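Local coordinates for protein aspartate aminotransferase, cytoplasmic (PDB 6JPK) that catalyses the pyridoxal 5'-phosphate-dependent transfer of the amino group from L-aspartate to 2-oxoglutarate, giving oxaloacetate and L-glutamate, at residues A116-T121 with D246-Q251; H130-N135 with K175-G180; V140-W145 with V150-Y155. The protein carries 1 engineered substitution. One frame throughout, in Å; residues are numbered along the deposited sequence.

All three contacts border the same mixed sheet, but they differ in depth and chemistry. Contact 1 is fully buried and apolar, a helix set on a strand through two aromatic rings and an isoleucine. Contact 2 reaches the protein surface: a tyrosine of strand 131-135 meets the loop after helix 167-176, and P178 there is exposed. Contact 3 is the most mixed, joining apolar packing to a backbone hydrogen bond and, at a partly exposed edge, an arginine with a bound water. Contacts 1 and 3 touch where A116 lies on W145 and E120 on V150. Contacts 2 and 3 share the pairing of strands 131-135 and 152-159, while contacts 1 and 2 do not touch.

Contact 1. Residues A116-T121 with D246-Q251; sequences ASFIET and DFFVCQ
I119 and F118, successive residues of helix 107-127, meet the single ring of F248 in two different ways. The first is a CH-pi contact. CD1 of I119 stands 3.9 Å from the centroid of the F248 ring and only 14° off its normal, so the methyl sits over a face; CG1 of the same branch adds a contact of 3.8 Å with F248 CZ.

The second is an aromatic pair met rim to rim. The centroids of the F118 and F248 rings are 5.9 Å apart with the planes at 46°, and neither ring lies over the other; the closest atoms are F118 CD2 and F248 CZ at 3.7 Å. F118 reaches this place because its CG is anti to the backbone N (chi1 175°). No hydrogen bond joins the two segments, and all three residues are buried.

With an alanine in place of F248, the I119 methyl would probably lose the ring face beneath it and F118 its aromatic neighbour, leaving a gap between helix and strand.

The surroundings extend the same apolar layer. I119 and F248 both rest on V217 of strand 215-220, F248 also meets Y269 of strand 264-270, and F118 packs on V280 and L284 of helix 274-289 and on F6 of the second subunit.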
loop_
_atom_site.group_PDB
_atom_site.type_symbol
_atom_site.label_atom_id
_atom_site.label_comp_id
_atom_site.label_asym_id
_atom_site.label_seq_id
_atom_site.Cartn_x
_atom_site.Cartn_y
_atom_site.Cartn_z
ATOM N N ALA A 116 4.593 10.583 8.894
ATOM C CA ALA A 116 4.379 10.490 10.333
ATOM C C ALA A 116 5.305 9.458 10.965
ATOM O O ALA A 116 5.856 9.705 12.042
ATOM C CB ALA A 116 2.920 10.152 10.632
ATOM N N SER A 117 5.481 8.297 10.318
ATOM C CA SER A 117 6.432 7.306 10.825
ATOM C C SER A 117 7.831 7.896 10.913
ATOM O O SER A 117 8.501 7.787 11.948
ATOM C CB SER A 117 6.459 6.061 9.937
ATOM O OG SER A 117 5.183 5.467 9.842
ATOM N N PHE A 118 8.287 8.537 9.836
ATOM C CA PHE A 118 9.606 9.154 9.868
ATOM C C PHE A 118 9.695 10.213 10.968
ATOM O O PHE A 118 10.650 10.233 11.756
ATOM C CB PHE A 118 9.953 9.780 8.514
ATOM C CG PHE A 118 11.254 10.515 8.547
ATOM C CD1 PHE A 118 12.445 9.830 8.423
ATOM C CD2 PHE A 118 11.291 11.879 8.791
ATOM C CE1 PHE A 118 13.660 10.494 8.498
ATOM C CE2 PHE A 118 12.484 12.542 8.871
ATOM C CZ PHE A 118 13.684 11.843 8.726
ATOM N N ILE A 119 8.714 11.113 11.027
ATOM C CA ILE A 119 8.782 12.217 11.985
ATOM C C ILE A 119 8.720 11.697 13.422
ATOM O O ILE A 119 9.398 12.224 14.312
ATOM C CB ILE A 119 7.676 13.247 11.686
ATOM C CG1 ILE A 119 8.008 13.994 10.381
ATOM C CG2 ILE A 119 7.534 14.250 12.834
ATOM C CD1 ILE A 119 6.814 14.728 9.751
ATOM N N GLU A 120 7.922 10.655 13.672
ATOM C CA GLU A 120 7.862 10.085 15.018
ATOM C C GLU A 120 9.225 9.547 15.447
ATOM O O GLU A 120 9.710 9.858 16.540
ATOM C CB GLU A 120 6.793 8.989 15.085
ATOM C CG GLU A 120 6.533 8.464 16.504
ATOM C CD GLU A 120 7.570 7.453 16.980
ATOM O OE1 GLU A 120 7.872 7.448 18.190
ATOM O OE2 GLU A 120 8.095 6.674 16.157
ATOM N N THR A 121 9.866 8.745 14.592
ATOM C CA THR A 121 11.139 8.124 14.958
ATOM C C THR A 121 12.263 9.150 15.077
ATOM O O THR A 121 13.047 9.110 16.033
ATOM C CB THR A 121 11.507 7.049 13.924
ATOM O OG1 THR A 121 10.541 6.003 13.968
ATOM C CG2 THR A 121 12.901 6.468 14.186
ATOM N N ASP A 246 13.240 23.484 6.033
ATOM C CA ASP A 246 12.833 22.206 5.467
ATOM C C ASP A 246 11.429 21.843 5.966
ATOM O O ASP A 246 10.994 22.286 7.036
ATOM C CB ASP A 246 13.860 21.089 5.746
ATOM C CG ASP A 246 14.407 21.065 7.183
ATOM O OD1 ASP A 246 14.675 22.135 7.774
ATOM O OD2 ASP A 246 14.651 19.939 7.695
ATOM N N PHE A 247 10.694 21.089 5.148
ATOM C CA PHE A 247 9.307 20.749 5.464
ATOM C C PHE A 247 8.906 19.521 4.651
ATOM O O PHE A 247 9.656 19.060 3.784
ATOM C CB PHE A 247 8.359 21.936 5.206
ATOM C CG PHE A 247 8.268 22.371 3.744
ATOM C CD1 PHE A 247 9.282 23.116 3.152
ATOM C CD2 PHE A 247 7.142 22.062 2.982
ATOM C CE1 PHE A 247 9.194 23.526 1.814
ATOM C CE2 PHE A 247 7.041 22.463 1.641
ATOM C CZ PHE A 247 8.069 23.202 1.056
ATOM N N PHE A 248 7.697 19.011 4.931
ATOM C CA PHE A 248 7.161 17.802 4.308
ATOM C C PHE A 248 5.898 18.102 3.518
ATOM O O PHE A 248 5.129 19.008 3.862
ATOM C CB PHE A 248 6.820 16.720 5.336
ATOM C CG PHE A 248 8.008 16.201 6.091
ATOM C CD1 PHE A 248 8.547 16.930 7.145
ATOM C CD2 PHE A 248 8.578 14.972 5.757
ATOM C CE1 PHE A 248 9.640 16.449 7.857
ATOM C CE2 PHE A 248 9.667 14.479 6.471
ATOM C CZ PHE A 248 10.208 15.227 7.510
ATOM N N VAL A 249 5.672 17.311 2.470
ATOM C CA VAL A 249 4.462 17.416 1.656
ATOM C C VAL A 249 3.916 16.016 1.406
ATOM O O VAL A 249 4.662 15.126 0.984
ATOM C CB VAL A 249 4.723 18.127 0.312
ATOM C CG1 VAL A 249 3.415 18.263 -0.469
ATOM C CG2 VAL A 249 5.388 19.487 0.516
ATOM N N CYS A 250 2.617 15.826 1.643
ATOM C CA CYS A 250 1.925 14.580 1.321
ATOM C C CYS A 250 0.926 14.848 0.199
ATOM O O CYS A 250 -0.014 15.628 0.376
ATOM C CB CYS A 250 1.215 14.006 2.546
ATOM S SG CYS A 250 2.303 13.803 3.968
ATOM N N GLN A 251 1.118 14.182 -0.940
ATOM C CA GLN A 251 0.452 14.521 -2.191
ATOM C C GLN A 251 -0.363 13.334 -2.669
ATOM O O GLN A 251 0.129 12.203 -2.668
ATOM C CB GLN A 251 1.485 14.919 -3.246
ATOM C CG GLN A 251 0.979 15.127 -4.659
ATOM C CD GLN A 251 2.148 15.349 -5.622
ATOM O OE1 GLN A 251 3.221 14.769 -5.435
ATOM N NE2 GLN A 251 1.963 16.213 -6.619
#

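Contact 2. Residues H130-N135 with K175-G180; sequences HVYISN and KSAPEG
Y132 reaches A177 and P178 because its ring carbon CG is anti to the carbonyl carbon (chi1 -77°), which carries the phenol off strand 131-135 with its hydroxyl end leading. On the other segment A177 is the first residue past helix 167-176 to leave helical values; its psi of 146° turns the following chain so that P178 also comes up to the tyrosine, while the A177 methyl points toward the strand.

The contact is made by the far end of the tyrosine. A177 CB lies 3.4 Å from Y132 OH and 3.5 Å from Y132 CZ. The two ring carbons beside CZ are almost equally distant from this methyl, Y132 CE1 at 3.9 Å and Y132 CE2 at 4.0 Å, which centres it between the two edges of the ring; it sits off the ring plane, near the CZ-OH bond.

In the fold, this is where a helix outside the sheet ends and the chain turns back into it. Helix 167-176 leads through 177-181 into strand 182-186, which runs parallel to and beside strand 131-135 in the mixed sheet of this aminotransferase fold. F183 of that neighbouring strand stacks on the Y132 ring and also touches A177, so it borders both partners.

P178 adds a second carbon from another direction, its CD being 3.6 Å from Y132 OH, and its side chain crosses that of Y132 at about a right angle. No hydrogen bond links the segments, and the buried surface is small, 106 Å² over both sides. The turn has polar ties of its own: A177 O accepts a hydrogen bond from R212, and G180 O is bonded to the hydroxyl of Y123.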
loop_
_atom_site.group_PDB
_atom_site.type_symbol
_atom_site.label_atom_id
_atom_site.label_comp_id
_atom_site.label_asym_id
_atom_site.label_seq_id
_atom_site.Cartn_x
_atom_site.Cartn_y
_atom_site.Cartn_z
ATOM N N HIS A 130 4.293 17.492 19.940
ATOM C CA HIS A 130 2.969 17.035 19.534
ATOM C C HIS A 130 2.685 17.486 18.104
ATOM O O HIS A 130 3.327 18.402 17.587
ATOM C CB HIS A 130 1.880 17.583 20.464
ATOM C CG HIS A 130 2.055 17.215 21.906
ATOM N ND1 HIS A 130 1.205 17.670 22.893
ATOM C CD2 HIS A 130 2.973 16.436 22.529
ATOM C CE1 HIS A 130 1.599 17.198 24.065
ATOM N NE2 HIS A 130 2.670 16.448 23.873
ATOM N N VAL A 131 1.694 16.852 17.472
ATOM C CA VAL A 131 1.227 17.266 16.154
ATOM C C VAL A 131 -0.109 17.984 16.313
ATOM O O VAL A 131 -0.968 17.561 17.098
ATOM C CB VAL A 131 1.121 16.090 15.154
ATOM C CG1 VAL A 131 0.158 15.007 15.645
ATOM C CG2 VAL A 131 0.687 16.606 13.760
ATOM N N TYR A 132 -0.264 19.091 15.587
ATOM C CA TYR A 132 -1.463 19.913 15.612
ATOM C C TYR A 132 -2.198 19.772 14.284
ATOM O O TYR A 132 -1.611 19.986 13.220
ATOM C CB TYR A 132 -1.129 21.386 15.866
ATOM C CG TYR A 132 -0.803 21.706 17.307
ATOM C CD1 TYR A 132 0.384 21.257 17.884
ATOM C CD2 TYR A 132 -1.674 22.467 18.088
ATOM C CE1 TYR A 132 0.693 21.549 19.200
ATOM C CE2 TYR A 132 -1.374 22.766 19.411
ATOM C CZ TYR A 132 -0.189 22.299 19.958
ATOM O OH TYR A 132 0.131 22.587 21.261
ATOM N N ILE A 133 -3.479 19.421 14.361
ATOM C CA ILE A 133 -4.344 19.251 13.206
ATOM C C ILE A 133 -5.537 20.191 13.352
ATOM O O ILE A 133 -5.890 20.609 14.453
ATOM C CB ILE A 133 -4.817 17.793 13.071
ATOM C CG1 ILE A 133 -5.826 17.480 14.185
ATOM C CG2 ILE A 133 -3.625 16.845 13.150
ATOM C CD1 ILE A 133 -6.252 16.031 14.217
ATOM N N SER A 134 -6.164 20.529 12.223
ATOM C CA SER A 134 -7.249 21.497 12.279
ATOM C C SER A 134 -8.476 20.884 12.959
ATOM O O SER A 134 -8.705 19.670 12.914
ATOM C CB SER A 134 -7.613 22.001 10.875
ATOM O OG SER A 134 -8.177 20.975 10.067
ATOM N N ASN A 135 -9.260 21.741 13.604
ATOM C CA ASN A 135 -10.534 21.334 14.187
ATOM C C ASN A 135 -11.665 22.008 13.421
ATOM O O ASN A 135 -11.919 23.207 13.624
ATOM C CB ASN A 135 -10.585 21.709 15.671
ATOM C CG ASN A 135 -11.803 21.134 16.371
ATOM O OD1 ASN A 135 -12.554 20.346 15.789
ATOM N ND2 ASN A 135 -11.998 21.516 17.624
ATOM N N LYS A 175 0.828 30.522 18.180
ATOM C CA LYS A 175 1.754 31.267 19.024
ATOM C C LYS A 175 1.951 30.609 20.386
ATOM O O LYS A 175 3.043 30.703 20.955
ATOM C CB LYS A 175 1.269 32.704 19.202
ATOM C CG LYS A 175 1.190 33.501 17.915
ATOM C CD LYS A 175 0.471 34.824 18.181
ATOM C CE LYS A 175 0.628 35.789 17.019
ATOM N NZ LYS A 175 -0.349 36.907 17.090
ATOM N N SER A 176 0.933 29.938 20.927
ATOM C CA SER A 176 1.049 29.389 22.277
ATOM C C SER A 176 1.544 27.949 22.302
ATOM O O SER A 176 1.932 27.465 23.365
ATOM C CB SER A 176 -0.304 29.477 23.002
ATOM O OG SER A 176 -1.269 28.694 22.320
ATOM N N ALA A 177 1.525 27.248 21.173
ATOM C CA ALA A 177 2.003 25.877 21.147
ATOM C C ALA A 177 3.500 25.849 21.444
ATOM O O ALA A 177 4.224 26.781 21.087
ATOM C CB ALA A 177 1.725 25.225 19.788
ATOM N N PRO A 178 3.977 24.806 22.125
ATOM C CA PRO A 178 5.415 24.691 22.403
ATOM C C PRO A 178 6.233 24.811 21.125
ATOM O O PRO A 178 5.835 24.324 20.064
ATOM C CB PRO A 178 5.543 23.294 23.019
ATOM C CG PRO A 178 4.179 23.040 23.647
ATOM C CD PRO A 178 3.202 23.687 22.695
ATOM N N GLU A 179 7.375 25.491 21.230
ATOM C CA GLU A 179 8.253 25.650 20.077
ATOM C C GLU A 179 8.580 24.294 19.467
ATOM O O GLU A 179 8.783 23.305 20.177
ATOM C CB GLU A 179 9.545 26.370 20.484
ATOM C CG GLU A 179 9.358 27.850 20.780
ATOM C CD GLU A 179 10.681 28.622 20.803
ATOM O OE1 GLU A 179 10.686 29.799 20.375
ATOM O OE2 GLU A 179 11.709 28.051 21.238
ATOM N N GLY A 180 8.615 24.246 18.138
ATOM C CA GLY A 180 8.946 23.011 17.461
ATOM C C GLY A 180 7.842 21.986 17.446
ATOM O O GLY A 180 8.118 20.804 17.216
#

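Contact 3. Residues V140-W145 with V150-Y155. Engineered in segment 150-155: E153 (natural residue Asp).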
loop_
_atom_site.group_PDB
_atom_site.type_symbol
_atom_site.label_atom_id
_atom_site.label_comp_id
_atom_site.label_asym_id
_atom_site.label_seq_id
_atom_site.Cartn_x
_atom_site.Cartn_y
_atom_site.Cartn_z
ATOM N N VAL A 140 -8.928 10.616 9.834
ATOM C CA VAL A 140 -7.736 9.777 9.838
ATOM C C VAL A 140 -6.487 10.563 10.231
ATOM O O VAL A 140 -5.504 9.965 10.672
ATOM C CB VAL A 140 -7.589 9.093 8.463
ATOM C CG1 VAL A 140 -6.292 8.329 8.365
ATOM C CG2 VAL A 140 -8.763 8.138 8.246
ATOM N N HIS A 141 -6.487 11.892 10.097
ATOM C CA HIS A 141 -5.314 12.647 10.535
ATOM C C HIS A 141 -5.023 12.396 12.008
ATOM O O HIS A 141 -3.858 12.287 12.404
ATOM C CB HIS A 141 -5.499 14.144 10.281
ATOM C CG HIS A 141 -5.200 14.562 8.874
ATOM N ND1 HIS A 141 -5.482 15.826 8.396
ATOM C CD2 HIS A 141 -4.641 13.885 7.843
ATOM C CE1 HIS A 141 -5.119 15.904 7.127
ATOM N NE2 HIS A 141 -4.604 14.741 6.770
ATOM N N ARG A 142 -6.063 12.279 12.833
ATOM C CA ARG A 142 -5.828 12.060 14.255
ATOM C C ARG A 142 -5.387 10.629 14.533
ATOM O O ARG A 142 -4.357 10.410 15.172
ATOM C CB ARG A 142 -7.076 12.389 15.077
ATOM C CG ARG A 142 -6.935 11.922 16.526
ATOM C CD ARG A 142 -8.147 12.277 17.397
ATOM N NE ARG A 142 -8.272 13.724 17.582
ATOM C CZ ARG A 142 -7.679 14.427 18.544
ATOM N NH1 ARG A 142 -6.888 13.840 19.447
ATOM N NH2 ARG A 142 -7.885 15.735 18.606
ATOM N N THR A 143 -6.157 9.639 14.063
ATOM C CA THR A 143 -5.866 8.253 14.424
ATOM C C THR A 143 -4.560 7.771 13.808
ATOM O O THR A 143 -3.837 6.998 14.435
ATOM C CB THR A 143 -7.022 7.324 14.010
ATOM O OG1 THR A 143 -7.301 7.477 12.614
ATOM C CG2 THR A 143 -8.276 7.655 14.794
ATOM N N LEU A 144 -4.224 8.226 12.603
ATOM C CA LEU A 144 -2.971 7.781 11.998
ATOM C C LEU A 144 -1.776 8.187 12.855
ATOM O O LEU A 144 -0.857 7.383 13.079
ATOM C CB LEU A 144 -2.854 8.338 10.576
ATOM C CG LEU A 144 -1.605 7.988 9.762
ATOM C CD1 LEU A 144 -1.952 7.819 8.276
ATOM C CD2 LEU A 144 -0.509 9.044 9.941
ATOM N N TRP A 145 -1.786 9.427 13.369
ATOM C CA TRP A 145 -0.668 9.914 14.169
ATOM C C TRP A 145 -0.675 9.300 15.558
ATOM O O TRP A 145 0.385 8.924 16.073
ATOM C CB TRP A 145 -0.699 11.445 14.258
ATOM C CG TRP A 145 -0.169 12.106 13.017
ATOM C CD1 TRP A 145 -0.844 12.343 11.858
ATOM C CD2 TRP A 145 1.156 12.615 12.819
ATOM N NE1 TRP A 145 -0.023 12.964 10.944
ATOM C CE2 TRP A 145 1.213 13.135 11.508
ATOM C CE3 TRP A 145 2.302 12.669 13.619
ATOM C CZ2 TRP A 145 2.361 13.710 10.984
ATOM C CZ3 TRP A 145 3.449 13.245 13.093
ATOM C CH2 TRP A 145 3.467 13.760 11.789
ATOM N N VAL A 150 2.258 9.445 18.461
ATOM C CA VAL A 150 2.383 10.890 18.608
ATOM C C VAL A 150 1.112 11.437 19.247
ATOM O O VAL A 150 -0.005 11.029 18.901
ATOM C CB VAL A 150 2.662 11.556 17.247
ATOM C CG1 VAL A 150 2.932 13.064 17.420
ATOM C CG2 VAL A 150 3.851 10.895 16.579
ATOM N N THR A 151 1.280 12.364 20.182
ATOM C CA THR A 151 0.150 13.048 20.796
ATOM C C THR A 151 -0.391 14.107 19.839
ATOM O O THR A 151 0.376 14.885 19.262
ATOM C CB THR A 151 0.569 13.681 22.125
ATOM O OG1 THR A 151 1.008 12.651 23.022
ATOM C CG2 THR A 151 -0.594 14.460 22.779
ATOM N N VAL A 152 -1.713 14.131 19.683
ATOM C CA VAL A 152 -2.411 14.972 18.717
ATOM C C VAL A 152 -3.132 16.089 19.468
ATOM O O VAL A 152 -3.885 15.832 20.413
ATOM C CB VAL A 152 -3.394 14.136 17.872
ATOM C CG1 VAL A 152 -4.251 15.030 16.959
ATOM C CG2 VAL A 152 -2.622 13.076 17.045
ATOM N N GLU A 153 -2.865 17.327 19.078
ATOM C CA GLU A 153 -3.583 18.500 19.547
ATOM C C GLU A 153 -4.332 19.091 18.360
ATOM O O GLU A 153 -4.162 18.649 17.217
ATOM C CB GLU A 153 -2.613 19.528 20.153
ATOM C CG GLU A 153 -1.635 18.946 21.154
ATOM C CD GLU A 153 -2.263 18.703 22.528
ATOM O OE1 GLU A 153 -3.453 19.049 22.716
ATOM O OE2 GLU A 153 -1.560 18.168 23.420
ATOM N N THR A 154 -5.167 20.096 18.610
ATOM C CA THR A 154 -5.867 20.721 17.497
ATOM C C THR A 154 -5.654 22.229 17.524
ATOM O O THR A 154 -5.321 22.822 18.555
ATOM C CB THR A 154 -7.385 20.401 17.478
ATOM O OG1 THR A 154 -8.035 21.078 18.546
ATOM C CG2 THR A 154 -7.652 18.903 17.630
ATOM N N TYR A 155 -5.808 22.837 16.351
ATOM C CA TYR A 155 -5.971 24.270 16.279
ATOM C C TYR A 155 -7.367 24.595 15.761
ATOM O O TYR A 155 -7.928 23.821 14.977
ATOM C CB TYR A 155 -4.907 24.938 15.388
ATOM C CG TYR A 155 -4.741 24.388 13.982
ATOM C CD1 TYR A 155 -5.417 24.958 12.910
ATOM C CD2 TYR A 155 -3.872 23.328 13.725
ATOM C CE1 TYR A 155 -5.260 24.474 11.623
ATOM C CE2 TYR A 155 -3.714 22.829 12.439
ATOM C CZ TYR A 155 -4.395 23.418 11.390
ATOM O OH TYR A 155 -4.231 22.941 10.112
HETATM O O HOH W 1 -6.582 16.916 20.951
#
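This is a helix-on-strand contact within a beta-alpha-beta unit, where helix 140-147 packs against strand 152-159, the strand that follows it in the chain. The axes of the short segments approach to 9.2 Å and run close to antiparallel, at 155°, as expected when a short loop reverses the chain.

At the turn, the backbone closes with a hydrogen bond from V150 N to W145 O, 3.1 Å long and nearly straight (158° at the hydrogen), with the donor tilted out of the carbonyl plane. Just beside it W145 and V150 point the same way, and V150 CG2 meets the indole at its edge, 3.8 Å from W145 CE3. V152 divides its two methyls between neighbours: CG2 lies against the W145 CB and the carbonyl oxygen of R142, while CG1 turns to the arginine.

R142 reaches obliquely across the strand, its chain bent at chi3 (-67°), which brings a face of the guanidinium onto V152. V152 CG1 stands 3.7 Å above the guanidinium plane, over its centre, and T154 CG2 comes to the group's edge, 3.3 Å from R142 NH2. In the same plane a water accepts from R142 NH2 at 2.9 Å and donates to V152 O at 3.0 Å, linking side chain to strand backbone. The guanidinium is also tied back to its own helix, through a salt bridge from NH1 to E146.

W145 lies about 9 Å, side chain to side chain, from W138, which by similarity binds L-aspartate. V152 packs on V131 and I133 beneath the helix. Strands 131-135 and 152-159 are parallel neighbours joined through helix 140-147, which makes this a beta-alpha-beta crossover.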